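Side-chain contacts in PUA domain-containing protein (PDB 1Q7H), which is of unknown function but probably binds RNA and may take part in translation initiation: residues 13-18 and 48-53; 32-37 and 41-46; 58-63 and 147-152; 81-86 and 116-121; 92-97 and 135-140. All coordinates share one frame; numbering follows the deposited sequence.

Contact 1 of 5, residues 13-18 and 48-53; sequences KRIWEQ and PMVFQA. Unlike the reference sequence in segment 13-18: Q18 (reference Ala).
The guanidinium of R14 has the methyl CD1 of its neighbour I15 on one face, 3.7 Å above the plane and displaced toward the rim, while the terminal amide of Q52 approaches from the other segment at the edge, close to the guanidinium plane. Next along the helix, the indole of W16 carries K13 N over the centre of one face, and its own NE1 is spent on E29 O. Deeper in, the contact comes down to two branched side chains. I15 CG2, anti to its backbone N, reaches V50 CG2 at 4.0 Å, and the two side chains slide past each other in opposite directions. The pair seats helix 9-20 on strand 47-52 of the antiparallel sheet in the N-terminal, pre-PUA part of the chain, and L56 of the next strand touches both I15 and V50. A classic beta bulge sits here as well: M49 and V50 both face Y42, whose side chain meets R14 and I15. No hydrogen bond or salt bridge spans the two segments. Cohesion probably comes chiefly from burying the methyl groups, while R14 and Q52 meet loosely at the more exposed margin, where solvent probably screens the charge.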
# COMPACT_ATOMS: atom_id res chain seq x y z
N LYS A 13 14.45 -6.83 -10.87
CA LYS A 13 13.61 -6.41 -11.99
C LYS A 13 12.18 -6.89 -11.85
O LYS A 13 11.24 -6.15 -12.16
CB LYS A 13 14.20 -6.90 -13.31
CG LYS A 13 13.51 -6.35 -14.54
CD LYS A 13 14.15 -6.91 -15.80
CE LYS A 13 13.46 -6.43 -17.06
NZ LYS A 13 13.56 -4.95 -17.22
N ARG A 14 11.99 -8.11 -11.37
CA ARG A 14 10.64 -8.64 -11.20
C ARG A 14 9.84 -7.78 -10.23
O ARG A 14 8.66 -7.50 -10.44
CB ARG A 14 10.68 -10.08 -10.69
CG ARG A 14 9.30 -10.68 -10.47
CD ARG A 14 9.36 -12.12 -10.02
NE ARG A 14 9.84 -12.25 -8.65
CZ ARG A 14 9.06 -12.25 -7.58
NH1 ARG A 14 7.74 -12.12 -7.73
NH2 ARG A 14 9.58 -12.38 -6.37
N ILE A 15 10.49 -7.37 -9.14
CA ILE A 15 9.83 -6.55 -8.14
C ILE A 15 9.57 -5.15 -8.69
O ILE A 15 8.53 -4.57 -8.42
CB ILE A 15 10.67 -6.47 -6.86
CG1 ILE A 15 11.00 -7.88 -6.36
CG2 ILE A 15 9.91 -5.72 -5.79
CD1 ILE A 15 9.78 -8.73 -6.10
N TRP A 16 10.51 -4.61 -9.47
CA TRP A 16 10.32 -3.28 -10.04
C TRP A 16 9.09 -3.28 -10.94
O TRP A 16 8.28 -2.36 -10.90
CB TRP A 16 11.52 -2.84 -10.89
CG TRP A 16 12.85 -2.87 -10.19
CD1 TRP A 16 13.08 -2.81 -8.85
CD2 TRP A 16 14.13 -2.94 -10.82
NE1 TRP A 16 14.43 -2.84 -8.60
CE2 TRP A 16 15.10 -2.92 -9.79
CE3 TRP A 16 14.56 -3.02 -12.15
CZ2 TRP A 16 16.47 -2.98 -10.05
CZ3 TRP A 16 15.92 -3.07 -12.41
CH2 TRP A 16 16.86 -3.05 -11.37
N GLU A 17 8.98 -4.32 -11.76
CA GLU A 17 7.88 -4.45 -12.68
C GLU A 17 6.55 -4.62 -11.95
O GLU A 17 5.54 -4.09 -12.38
CB GLU A 17 8.11 -5.63 -13.63
CG GLU A 17 9.40 -5.54 -14.42
CD GLU A 17 9.62 -6.77 -15.30
OE1 GLU A 17 9.31 -7.89 -14.85
OE2 GLU A 17 10.13 -6.61 -16.44
N GLN A 18 6.55 -5.36 -10.86
CA GLN A 18 5.31 -5.54 -10.09
C GLN A 18 4.84 -4.19 -9.54
O GLN A 18 3.65 -3.87 -9.59
CB GLN A 18 5.53 -6.51 -8.93
CG GLN A 18 5.56 -7.95 -9.37
CD GLN A 18 4.20 -8.46 -9.78
OE1 GLN A 18 4.08 -9.48 -10.45
NE2 GLN A 18 3.15 -7.76 -9.37
N PRO A 48 12.03 -1.47 4.92
CA PRO A 48 11.24 -2.43 4.14
C PRO A 48 10.38 -1.67 3.13
O PRO A 48 9.63 -0.76 3.51
CB PRO A 48 10.42 -3.16 5.21
CG PRO A 48 10.25 -2.12 6.28
CD PRO A 48 11.63 -1.49 6.34
N MSE A 49 10.48 -2.04 1.86
CA MSE A 49 9.75 -1.36 0.80
C MSE A 49 8.63 -2.16 0.14
O MSE A 49 7.61 -1.59 -0.28
CB MSE A 49 10.75 -0.88 -0.25
CG MSE A 49 11.78 0.09 0.31
SE MSE A 49 10.99 1.83 0.74
CE MSE A 49 12.56 2.84 1.22
N VAL A 50 8.80 -3.47 0.04
CA VAL A 50 7.77 -4.31 -0.55
C VAL A 50 7.62 -5.58 0.27
O VAL A 50 8.61 -6.24 0.58
CB VAL A 50 8.12 -4.71 -2.00
CG1 VAL A 50 6.99 -5.51 -2.61
CG2 VAL A 50 8.38 -3.47 -2.84
N PHE A 51 6.38 -5.92 0.63
CA PHE A 51 6.13 -7.12 1.40
C PHE A 51 5.50 -8.18 0.51
O PHE A 51 4.68 -7.88 -0.36
CB PHE A 51 5.15 -6.84 2.56
CG PHE A 51 5.67 -5.86 3.56
CD1 PHE A 51 6.74 -6.18 4.39
CD2 PHE A 51 5.08 -4.60 3.69
CE1 PHE A 51 7.22 -5.27 5.34
CE2 PHE A 51 5.55 -3.69 4.64
CZ PHE A 51 6.62 -4.02 5.46
N GLN A 52 5.91 -9.42 0.72
CA GLN A 52 5.36 -10.55 -0.01
C GLN A 52 4.54 -11.28 1.05
O GLN A 52 5.07 -12.05 1.83
CB GLN A 52 6.48 -11.45 -0.52
CG GLN A 52 6.03 -12.73 -1.23
CD GLN A 52 5.25 -12.47 -2.51
OE1 GLN A 52 4.04 -12.25 -2.49
NE2 GLN A 52 5.95 -12.48 -3.64
N ALA A 53 3.25 -10.99 1.09
CA ALA A 53 2.35 -11.61 2.06
C ALA A 53 1.07 -11.92 1.30
O ALA A 53 0.05 -11.25 1.48
CB ALA A 53 2.07 -10.65 3.21

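Contact 2 of 5, residues 32-37 and 41-46; sequences EVAAQK and AYYIGG
Strands 32-35 and 41-44 form the two arms of an antiparallel beta hairpin, with E32 opposite Y43, V33 opposite Y42 and A34 opposite A41. Backbone hydrogen bonds come first. The E32-Y43 pair is joined both ways, the shorter link being Y43 N to E32 O at 2.7 Å, nearly straight at 167°, and A34 and A41 likewise exchange two bonds. Between these pairs lies the non-hydrogen-bonded pair, where CA-H...O contacts fill in: Y42 CA lies 3.2 Å from E32 O, and V33 CA stands equally close to A41 O.

Apolar contacts divide between the faces of the sheet. On one, V33 CG2 rests over a face of the Y42 ring in a CH-pi contact, 3.6 Å from CE1. It can do so because this methyl is anti to the backbone N (CG1 at chi1 67°) and both side chains point the same way. Y42 continues from there onto R14 and I15 of helix 9-20. On the other face A34 CB touches Y43 CE2 at 3.9 Å, and F152 packs against both A41 and Y43. E32 O also lies in the plane of the Y43 ring, at its edge.

Water supplies the last link, between E32 at the start of its strand and G46 in the turn after strand 40-44: one molecule donates to E32 OE2 at a short 2.5 Å and accepts from G46 N at 2.9 Å.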
# COMPACT_ATOMS: atom_id res chain seq x y z
N GLU A 32 17.36 -5.82 -0.95
CA GLU A 32 17.80 -6.88 -0.05
C GLU A 32 16.52 -7.59 0.34
O GLU A 32 15.48 -6.94 0.51
CB GLU A 32 18.43 -6.33 1.22
CG GLU A 32 19.66 -5.50 1.02
CD GLU A 32 20.23 -5.07 2.34
OE1 GLU A 32 20.99 -5.86 2.95
OE2 GLU A 32 19.91 -3.95 2.78
N VAL A 33 16.57 -8.90 0.46
CA VAL A 33 15.38 -9.65 0.82
C VAL A 33 15.59 -10.34 2.15
O VAL A 33 16.70 -10.70 2.50
CB VAL A 33 15.04 -10.68 -0.28
CG1 VAL A 33 16.11 -11.77 -0.33
CG2 VAL A 33 13.66 -11.27 -0.03
N ALA A 34 14.50 -10.52 2.90
CA ALA A 34 14.56 -11.18 4.20
C ALA A 34 13.28 -12.00 4.35
O ALA A 34 12.27 -11.70 3.71
CB ALA A 34 14.67 -10.14 5.31
N ALA A 35 13.30 -13.03 5.20
CA ALA A 35 12.13 -13.88 5.37
C ALA A 35 11.63 -14.11 6.80
O ALA A 35 12.26 -13.73 7.78
CB ALA A 35 12.38 -15.22 4.70
N GLN A 36 10.46 -14.75 6.87
CA GLN A 36 9.78 -15.12 8.11
C GLN A 36 8.91 -16.30 7.68
O GLN A 36 8.09 -16.81 8.45
CB GLN A 36 8.87 -14.00 8.62
CG GLN A 36 9.54 -12.67 8.91
CD GLN A 36 10.40 -12.68 10.15
OE1 GLN A 36 10.03 -13.27 11.17
NE2 GLN A 36 11.54 -12.00 10.10
N LYS A 37 9.09 -16.70 6.42
CA LYS A 37 8.35 -17.79 5.78
C LYS A 37 6.84 -17.67 5.92
O LYS A 37 6.10 -18.59 5.57
CB LYS A 37 8.85 -19.14 6.30
CG LYS A 37 10.14 -19.57 5.61
CD LYS A 37 9.92 -19.68 4.11
CE LYS A 37 11.24 -19.68 3.36
NZ LYS A 37 11.37 -20.81 2.40
N ALA A 41 10.33 -9.65 2.83
CA ALA A 41 10.34 -8.21 2.64
C ALA A 41 11.54 -7.81 1.81
O ALA A 41 12.62 -8.40 1.93
CB ALA A 41 10.36 -7.48 3.98
N TYR A 42 11.35 -6.82 0.95
CA TYR A 42 12.41 -6.30 0.12
C TYR A 42 12.74 -4.90 0.64
O TYR A 42 11.87 -4.03 0.72
CB TYR A 42 11.94 -6.25 -1.33
CG TYR A 42 11.58 -7.62 -1.86
CD1 TYR A 42 12.52 -8.41 -2.52
CD2 TYR A 42 10.29 -8.14 -1.67
CE1 TYR A 42 12.20 -9.69 -2.97
CE2 TYR A 42 9.96 -9.42 -2.12
CZ TYR A 42 10.92 -10.19 -2.77
OH TYR A 42 10.61 -11.46 -3.18
N TYR A 43 14.00 -4.71 1.03
CA TYR A 43 14.48 -3.46 1.60
C TYR A 43 15.25 -2.62 0.60
O TYR A 43 15.91 -3.15 -0.30
CB TYR A 43 15.44 -3.74 2.76
CG TYR A 43 14.84 -4.38 3.99
CD1 TYR A 43 14.76 -3.68 5.20
CD2 TYR A 43 14.39 -5.70 3.97
CE1 TYR A 43 14.24 -4.27 6.34
CE2 TYR A 43 13.88 -6.30 5.12
CZ TYR A 43 13.80 -5.58 6.30
OH TYR A 43 13.29 -6.16 7.43
N ILE A 44 15.15 -1.31 0.77
CA ILE A 44 15.90 -0.34 -0.02
C ILE A 44 16.51 0.55 1.06
O ILE A 44 15.79 1.10 1.90
CB ILE A 44 15.03 0.53 -0.94
CG1 ILE A 44 14.49 -0.30 -2.10
CG2 ILE A 44 15.88 1.67 -1.52
CD1 ILE A 44 13.60 0.48 -3.07
N GLY A 45 17.83 0.64 1.10
CA GLY A 45 18.48 1.46 2.10
C GLY A 45 18.08 1.18 3.54
O GLY A 45 17.88 2.13 4.31
N GLY A 46 17.95 -0.08 3.93
CA GLY A 46 17.61 -0.35 5.32
C GLY A 46 16.14 -0.28 5.73
O GLY A 46 15.81 -0.57 6.88
O HOH W 1 18.59 -2.08 1.89

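Contact 3 of 5, residues 58-63 and 147-152; sequences PSVYLL and ELIRAF
I149 meets V60 and Y61 from the short helix 147-151, whose course begins at E147. There the carbonyl O of E147 accepts from A151 N, and one face of the R150 guanidinium folds back over E147 N, 3.3 Å above the plane. L148 comes next and turns its side chain to F51 of strand 47-52. I149 then carries the contact. Its chain extends (chi2 174°) to place CD1 at the far end, 3.5 Å from Y61 OH and 3.8 Å from Y61 CZ. The two side chains come from opposite directions, and the methyl approaches the phenol ring obliquely. The same CD1 reaches V60 CG2 at 4.2 Å, these two side chains crossing at about a right angle, while I149 CG2 stands 3.9 Å from Y61 OH. H142 of strand 136-142 touches both V60 and I149 and so completes the cluster. At the end of the helix F152 N still bonds to L148 O, although F152 itself leaves the helical conformation.

The contact thus brings the C-terminal helix 147-151 against helix 60-65, which is held at its start by S59. Its OG accepts from L62 N at 3.0 Å with a fairly straight 159° geometry and more weakly from Y61 N. V60 and Y61 are thus presented to I149 from the first turn of a helix with a classic serine N-cap.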
# COMPACT_ATOMS: atom_id res chain seq x y z
N PRO A 58 3.22 -2.84 -1.36
CA PRO A 58 4.24 -1.80 -1.13
C PRO A 58 4.08 -1.38 0.32
O PRO A 58 2.97 -1.40 0.85
CB PRO A 58 3.82 -0.69 -2.09
CG PRO A 58 2.30 -0.84 -2.11
CD PRO A 58 2.15 -2.34 -2.24
N SER A 59 5.17 -1.01 0.98
CA SER A 59 5.07 -0.57 2.37
C SER A 59 4.64 0.89 2.37
O SER A 59 4.71 1.56 1.34
CB SER A 59 6.43 -0.69 3.07
OG SER A 59 7.29 0.35 2.66
N VAL A 60 4.21 1.40 3.52
CA VAL A 60 3.84 2.79 3.58
C VAL A 60 5.08 3.65 3.34
O VAL A 60 4.97 4.78 2.89
CB VAL A 60 3.18 3.17 4.93
CG1 VAL A 60 1.75 2.63 4.97
CG2 VAL A 60 4.01 2.62 6.09
N TYR A 61 6.27 3.10 3.62
CA TYR A 61 7.50 3.86 3.38
C TYR A 61 7.71 4.01 1.88
O TYR A 61 8.09 5.07 1.41
CB TYR A 61 8.73 3.17 3.99
CG TYR A 61 8.58 2.84 5.45
CD1 TYR A 61 7.90 3.70 6.31
CD2 TYR A 61 9.10 1.66 5.97
CE1 TYR A 61 7.75 3.39 7.67
CE2 TYR A 61 8.96 1.34 7.31
CZ TYR A 61 8.29 2.20 8.16
OH TYR A 61 8.14 1.87 9.48
N LEU A 62 7.48 2.93 1.13
CA LEU A 62 7.65 3.00 -0.31
C LEU A 62 6.60 3.95 -0.90
O LEU A 62 6.90 4.74 -1.78
CB LEU A 62 7.52 1.62 -0.96
CG LEU A 62 7.59 1.63 -2.49
CD1 LEU A 62 8.89 2.31 -2.95
CD2 LEU A 62 7.54 0.21 -3.03
N LEU A 63 5.37 3.87 -0.41
CA LEU A 63 4.32 4.74 -0.92
C LEU A 63 4.71 6.22 -0.79
O LEU A 63 4.36 7.04 -1.64
CB LEU A 63 3.01 4.49 -0.18
CG LEU A 63 2.28 3.17 -0.44
CD1 LEU A 63 0.97 3.17 0.33
CD2 LEU A 63 1.99 2.99 -1.92
N GLU A 147 1.88 -5.83 11.79
CA GLU A 147 2.70 -7.04 11.90
C GLU A 147 3.83 -7.11 10.89
O GLU A 147 4.91 -7.60 11.20
CB GLU A 147 1.82 -8.29 11.79
CG GLU A 147 0.80 -8.24 10.66
CD GLU A 147 0.22 -9.61 10.33
OE1 GLU A 147 -0.18 -10.34 11.26
OE2 GLU A 147 0.16 -9.95 9.12
N LEU A 148 3.58 -6.63 9.68
CA LEU A 148 4.62 -6.66 8.65
C LEU A 148 5.81 -5.79 9.07
O LEU A 148 6.96 -6.20 8.92
CB LEU A 148 4.05 -6.19 7.31
CG LEU A 148 2.97 -7.14 6.77
CD1 LEU A 148 2.29 -6.56 5.53
CD2 LEU A 148 3.62 -8.47 6.45
N ILE A 149 5.53 -4.60 9.59
CA ILE A 149 6.59 -3.70 10.01
C ILE A 149 7.29 -4.17 11.29
O ILE A 149 8.49 -3.97 11.44
CB ILE A 149 6.04 -2.25 10.19
CG1 ILE A 149 6.05 -1.55 8.83
CG2 ILE A 149 6.87 -1.45 11.20
CD1 ILE A 149 5.40 -0.20 8.84
N ARG A 150 6.54 -4.79 12.20
CA ARG A 150 7.15 -5.29 13.43
C ARG A 150 8.02 -6.49 13.11
O ARG A 150 9.04 -6.73 13.76
CB ARG A 150 6.08 -5.69 14.46
CG ARG A 150 5.24 -4.53 15.01
CD ARG A 150 4.40 -4.96 16.22
NE ARG A 150 3.53 -6.10 15.92
CZ ARG A 150 2.29 -6.01 15.44
NH1 ARG A 150 1.75 -4.82 15.21
NH2 ARG A 150 1.59 -7.11 15.19
N ALA A 151 7.63 -7.25 12.09
CA ALA A 151 8.39 -8.43 11.69
C ALA A 151 9.62 -8.09 10.85
O ALA A 151 10.59 -8.84 10.83
CB ALA A 151 7.50 -9.37 10.91
N PHE A 152 9.59 -6.96 10.15
CA PHE A 152 10.71 -6.57 9.31
C PHE A 152 11.26 -5.21 9.68
O PHE A 152 11.12 -4.25 8.93
CB PHE A 152 10.28 -6.58 7.85
CG PHE A 152 9.90 -7.93 7.36
CD1 PHE A 152 10.87 -8.91 7.17
CD2 PHE A 152 8.57 -8.25 7.13
CE1 PHE A 152 10.52 -10.19 6.77
CE2 PHE A 152 8.20 -9.52 6.73
CZ PHE A 152 9.18 -10.50 6.55

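Contact 4 of 5, residues 81-86 and 116-121; sequences PHILNG and FIAVGM
Two consecutive strand residues, I117 and A118, both turn their side chains toward I83, where a regular strand would send neighbours to opposite faces. The cause is a classic beta bulge, with both residues facing V109 of the adjoining strand, in the mixed sheet of the PUA domain. Opposite the bulge, helix 80-83 comes to its end in a Schellman motif: G86, at positive phi, is the C-prime residue, with G86 N bonded to I83 O and S87 N to H82 O. I83 and L84, at this helix end, both pack against the strand. L84 starts out alongside it, but its tip bends in, so that CD2 lies 3.8 Å from I117 CB and 4.1 Å from I117 CG2. The L84 side chain also touches P144 and lies about 7 Å from a bound zinc ion. The side chains of I83 and L84 each cross that of I117 at about a right angle. I117 meets them with different atoms because its CG1 is wedged between backbone N and carbonyl carbon (chi1 60°), sending CD1 to I83 while CB and CG2 meet L84. No polar bond crosses this buried contact. A single methyl, I83 CG2, touches I117 CD1 at 3.7 Å and A118 CB at the same distance.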
# COMPACT_ATOMS: atom_id res chain seq x y z
N PRO A 81 -6.59 8.79 11.90
CA PRO A 81 -6.11 8.10 13.11
C PRO A 81 -6.51 6.62 13.20
O PRO A 81 -5.74 5.78 13.66
CB PRO A 81 -6.72 8.91 14.25
CG PRO A 81 -6.95 10.27 13.65
CD PRO A 81 -7.43 9.95 12.25
N HIS A 82 -7.71 6.28 12.76
CA HIS A 82 -8.14 4.90 12.84
C HIS A 82 -7.56 4.08 11.71
O HIS A 82 -7.25 2.89 11.88
CB HIS A 82 -9.68 4.86 12.88
CG HIS A 82 -10.25 5.78 13.92
ND1 HIS A 82 -9.89 5.71 15.25
CD2 HIS A 82 -11.04 6.88 13.80
CE1 HIS A 82 -10.41 6.74 15.90
NE2 HIS A 82 -11.11 7.46 15.05
N ILE A 83 -7.39 4.69 10.55
CA ILE A 83 -6.80 3.99 9.43
C ILE A 83 -5.36 3.68 9.85
O ILE A 83 -4.84 2.61 9.56
CB ILE A 83 -6.81 4.85 8.15
CG1 ILE A 83 -8.26 5.04 7.66
CG2 ILE A 83 -5.94 4.22 7.08
CD1 ILE A 83 -9.02 3.75 7.41
N LEU A 84 -4.72 4.61 10.55
CA LEU A 84 -3.35 4.40 11.00
C LEU A 84 -3.25 3.21 11.94
O LEU A 84 -2.17 2.66 12.13
CB LEU A 84 -2.81 5.66 11.70
CG LEU A 84 -2.33 6.70 10.69
CD1 LEU A 84 -2.08 8.04 11.37
CD2 LEU A 84 -1.06 6.19 10.01
N ASN A 85 -4.39 2.81 12.50
CA ASN A 85 -4.45 1.66 13.40
C ASN A 85 -5.01 0.41 12.74
O ASN A 85 -5.28 -0.58 13.41
CB ASN A 85 -5.28 2.00 14.64
CG ASN A 85 -4.58 2.99 15.55
OD1 ASN A 85 -3.36 2.95 15.70
ND2 ASN A 85 -5.35 3.87 16.16
N GLY A 86 -5.20 0.45 11.42
CA GLY A 86 -5.70 -0.72 10.71
C GLY A 86 -7.21 -0.89 10.59
O GLY A 86 -7.69 -1.92 10.14
N PHE A 116 0.98 9.16 2.40
CA PHE A 116 0.25 7.90 2.43
C PHE A 116 0.28 7.26 3.80
O PHE A 116 1.29 7.33 4.51
CB PHE A 116 0.81 6.96 1.36
CG PHE A 116 0.41 7.35 -0.04
CD1 PHE A 116 -0.79 6.90 -0.59
CD2 PHE A 116 1.19 8.24 -0.77
CE1 PHE A 116 -1.20 7.32 -1.84
CE2 PHE A 116 0.78 8.68 -2.03
CZ PHE A 116 -0.42 8.22 -2.57
N ILE A 117 -0.82 6.62 4.17
CA ILE A 117 -0.92 6.02 5.49
C ILE A 117 -1.26 4.53 5.53
O ILE A 117 -1.07 3.89 6.55
CB ILE A 117 -1.96 6.77 6.33
CG1 ILE A 117 -3.32 6.71 5.63
CG2 ILE A 117 -1.50 8.23 6.52
CD1 ILE A 117 -4.42 7.48 6.34
N ALA A 118 -1.75 3.98 4.42
CA ALA A 118 -2.07 2.56 4.43
C ALA A 118 -2.29 1.99 3.04
O ALA A 118 -2.39 2.72 2.05
CB ALA A 118 -3.33 2.31 5.27
N VAL A 119 -2.33 0.66 2.98
CA VAL A 119 -2.60 -0.05 1.75
C VAL A 119 -3.90 -0.80 2.04
O VAL A 119 -4.09 -1.33 3.14
CB VAL A 119 -1.51 -1.08 1.39
CG1 VAL A 119 -1.91 -1.83 0.09
CG2 VAL A 119 -0.19 -0.37 1.19
N GLY A 120 -4.81 -0.81 1.08
CA GLY A 120 -6.06 -1.50 1.29
C GLY A 120 -6.48 -2.31 0.09
O GLY A 120 -5.81 -2.34 -0.94
N MSE A 121 -7.60 -2.99 0.24
CA MSE A 121 -8.16 -3.81 -0.81
C MSE A 121 -9.59 -3.28 -0.90
O MSE A 121 -10.34 -3.31 0.07
CB MSE A 121 -8.15 -5.28 -0.38
CG MSE A 121 -7.76 -6.24 -1.47
SE MSE A 121 -5.93 -6.01 -2.12
CE MSE A 121 -6.12 -6.95 -3.79

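Contact 5 of 5, residues 92-97 and 135-140; sequences PGIVSM and GKAARI
I94 runs straight at A137, and its atoms close the gap one by one. CB is still 5.8 Å from A137 CB. The branch methyl CG2 is anti to the backbone N, which leaves CG1 beside that N and aimed across the contact, already 4.6 Å from A137 CB. With chi2 at 178° the chain is fully extended, and its tip, CD1, arrives 3.4 Å from A137 CB, tighter than usual for two methyl carbons. Around this side chain stand V73 of strand 72-75 and V129 and M130 of helix 126-132. Nearer the surface P92 CD faces G135 O at a loose 4.4 Å.

The two strands are not neighbours in the mixed sheet; 94-97 is an outermost strand and strand 136-142 lies next to the other edge strand, 89-90. That their side chains nevertheless touch is consistent with the sheet curling round on itself, as in the PUA pseudobarrel. The charged ends have partners of their own: K136 NZ forms a salt bridge with D88 and R139 NH1 with E123. The contact is apolar, methyl on methyl with no hydrogen bond, so its stability probably comes from burying these groups and from van der Waals contact.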
# COMPACT_ATOMS: atom_id res chain seq x y z
N PRO A 92 -17.99 7.28 4.21
CA PRO A 92 -18.17 8.65 4.72
C PRO A 92 -16.86 9.40 4.95
O PRO A 92 -16.84 10.63 4.95
CB PRO A 92 -18.92 8.44 6.03
CG PRO A 92 -19.65 7.17 5.81
CD PRO A 92 -18.63 6.31 5.11
N GLY A 93 -15.78 8.67 5.15
CA GLY A 93 -14.51 9.32 5.40
C GLY A 93 -13.66 9.52 4.16
O GLY A 93 -12.52 9.98 4.24
N ILE A 94 -14.20 9.17 2.99
CA ILE A 94 -13.45 9.32 1.75
C ILE A 94 -13.71 10.67 1.09
O ILE A 94 -14.85 11.05 0.84
CB ILE A 94 -13.78 8.18 0.76
CG1 ILE A 94 -13.18 6.87 1.29
CG2 ILE A 94 -13.23 8.51 -0.63
CD1 ILE A 94 -13.47 5.66 0.42
N VAL A 95 -12.63 11.40 0.83
CA VAL A 95 -12.72 12.71 0.20
C VAL A 95 -12.70 12.59 -1.33
O VAL A 95 -13.48 13.24 -2.03
CB VAL A 95 -11.53 13.59 0.65
CG1 VAL A 95 -11.61 14.96 0.00
CG2 VAL A 95 -11.54 13.72 2.16
N SER A 96 -11.83 11.73 -1.85
CA SER A 96 -11.74 11.53 -3.29
C SER A 96 -11.01 10.24 -3.57
O SER A 96 -10.36 9.69 -2.69
CB SER A 96 -10.98 12.70 -3.95
OG SER A 96 -9.65 12.75 -3.46
N MSE A 97 -11.11 9.74 -4.79
CA MSE A 97 -10.44 8.51 -5.14
C MSE A 97 -10.39 8.34 -6.65
O MSE A 97 -11.13 9.01 -7.38
CB MSE A 97 -11.16 7.32 -4.49
CG MSE A 97 -12.53 7.00 -5.09
SE MSE A 97 -13.67 5.82 -4.02
CE MSE A 97 -12.71 4.14 -4.15
N GLY A 135 -21.11 2.69 3.47
CA GLY A 135 -20.67 1.31 3.31
C GLY A 135 -19.18 1.17 3.52
O GLY A 135 -18.46 2.16 3.61
N LYS A 136 -18.71 -0.07 3.63
CA LYS A 136 -17.29 -0.32 3.81
C LYS A 136 -16.62 -0.21 2.45
O LYS A 136 -16.83 -1.05 1.58
CB LYS A 136 -17.07 -1.73 4.38
CG LYS A 136 -15.60 -2.06 4.63
CD LYS A 136 -15.41 -3.45 5.20
CE LYS A 136 -16.01 -3.58 6.60
NZ LYS A 136 -15.73 -4.91 7.20
N ALA A 137 -15.81 0.82 2.27
CA ALA A 137 -15.12 1.04 1.00
C ALA A 137 -13.91 0.12 0.81
O ALA A 137 -13.62 -0.30 -0.31
CB ALA A 137 -14.70 2.50 0.89
N ALA A 138 -13.22 -0.20 1.90
CA ALA A 138 -12.04 -1.06 1.80
C ALA A 138 -11.62 -1.64 3.12
O ALA A 138 -11.98 -1.13 4.18
CB ALA A 138 -10.88 -0.26 1.22
N ARG A 139 -10.87 -2.73 3.06
CA ARG A 139 -10.32 -3.32 4.27
C ARG A 139 -8.84 -2.95 4.18
O ARG A 139 -8.27 -2.96 3.09
CB ARG A 139 -10.49 -4.84 4.29
CG ARG A 139 -9.75 -5.61 3.20
CD ARG A 139 -9.85 -7.12 3.46
NE ARG A 139 -9.28 -7.91 2.36
CZ ARG A 139 -9.86 -8.06 1.17
NH1 ARG A 139 -11.03 -7.48 0.91
NH2 ARG A 139 -9.25 -8.76 0.22
N ILE A 140 -8.24 -2.58 5.30
CA ILE A 140 -6.81 -2.20 5.31
C ILE A 140 -5.93 -3.43 5.52
O ILE A 140 -6.12 -4.18 6.48
CB ILE A 140 -6.51 -1.14 6.40
CG1 ILE A 140 -6.68 0.28 5.85
CG2 ILE A 140 -5.06 -1.25 6.84
CD1 ILE A 140 -7.68 0.43 4.77

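Overall arrangement
From the N terminus, contact 1 closes the first long loop, bringing helix 9-20 onto strand 47-52, and the hairpin of contact 2 is nested within it; the two touch where Y42 pairs with M49 and V50. Contact 3 opens only after contact 1 has closed, and spans most of what follows by bringing the last helix back to helix 60-65, beside the N-terminal sheet. Inside its loop lie contacts 4 and 5, whose segments alternate along the chain and so cross; neighbouring strands 116-122 and 136-142 join them in the PUA sheet. Contact 3 touches contacts 1, 2 and 4, and so lies where the two sheets meet, whereas the centres of contacts 2 and 5 are about 30 Å apart.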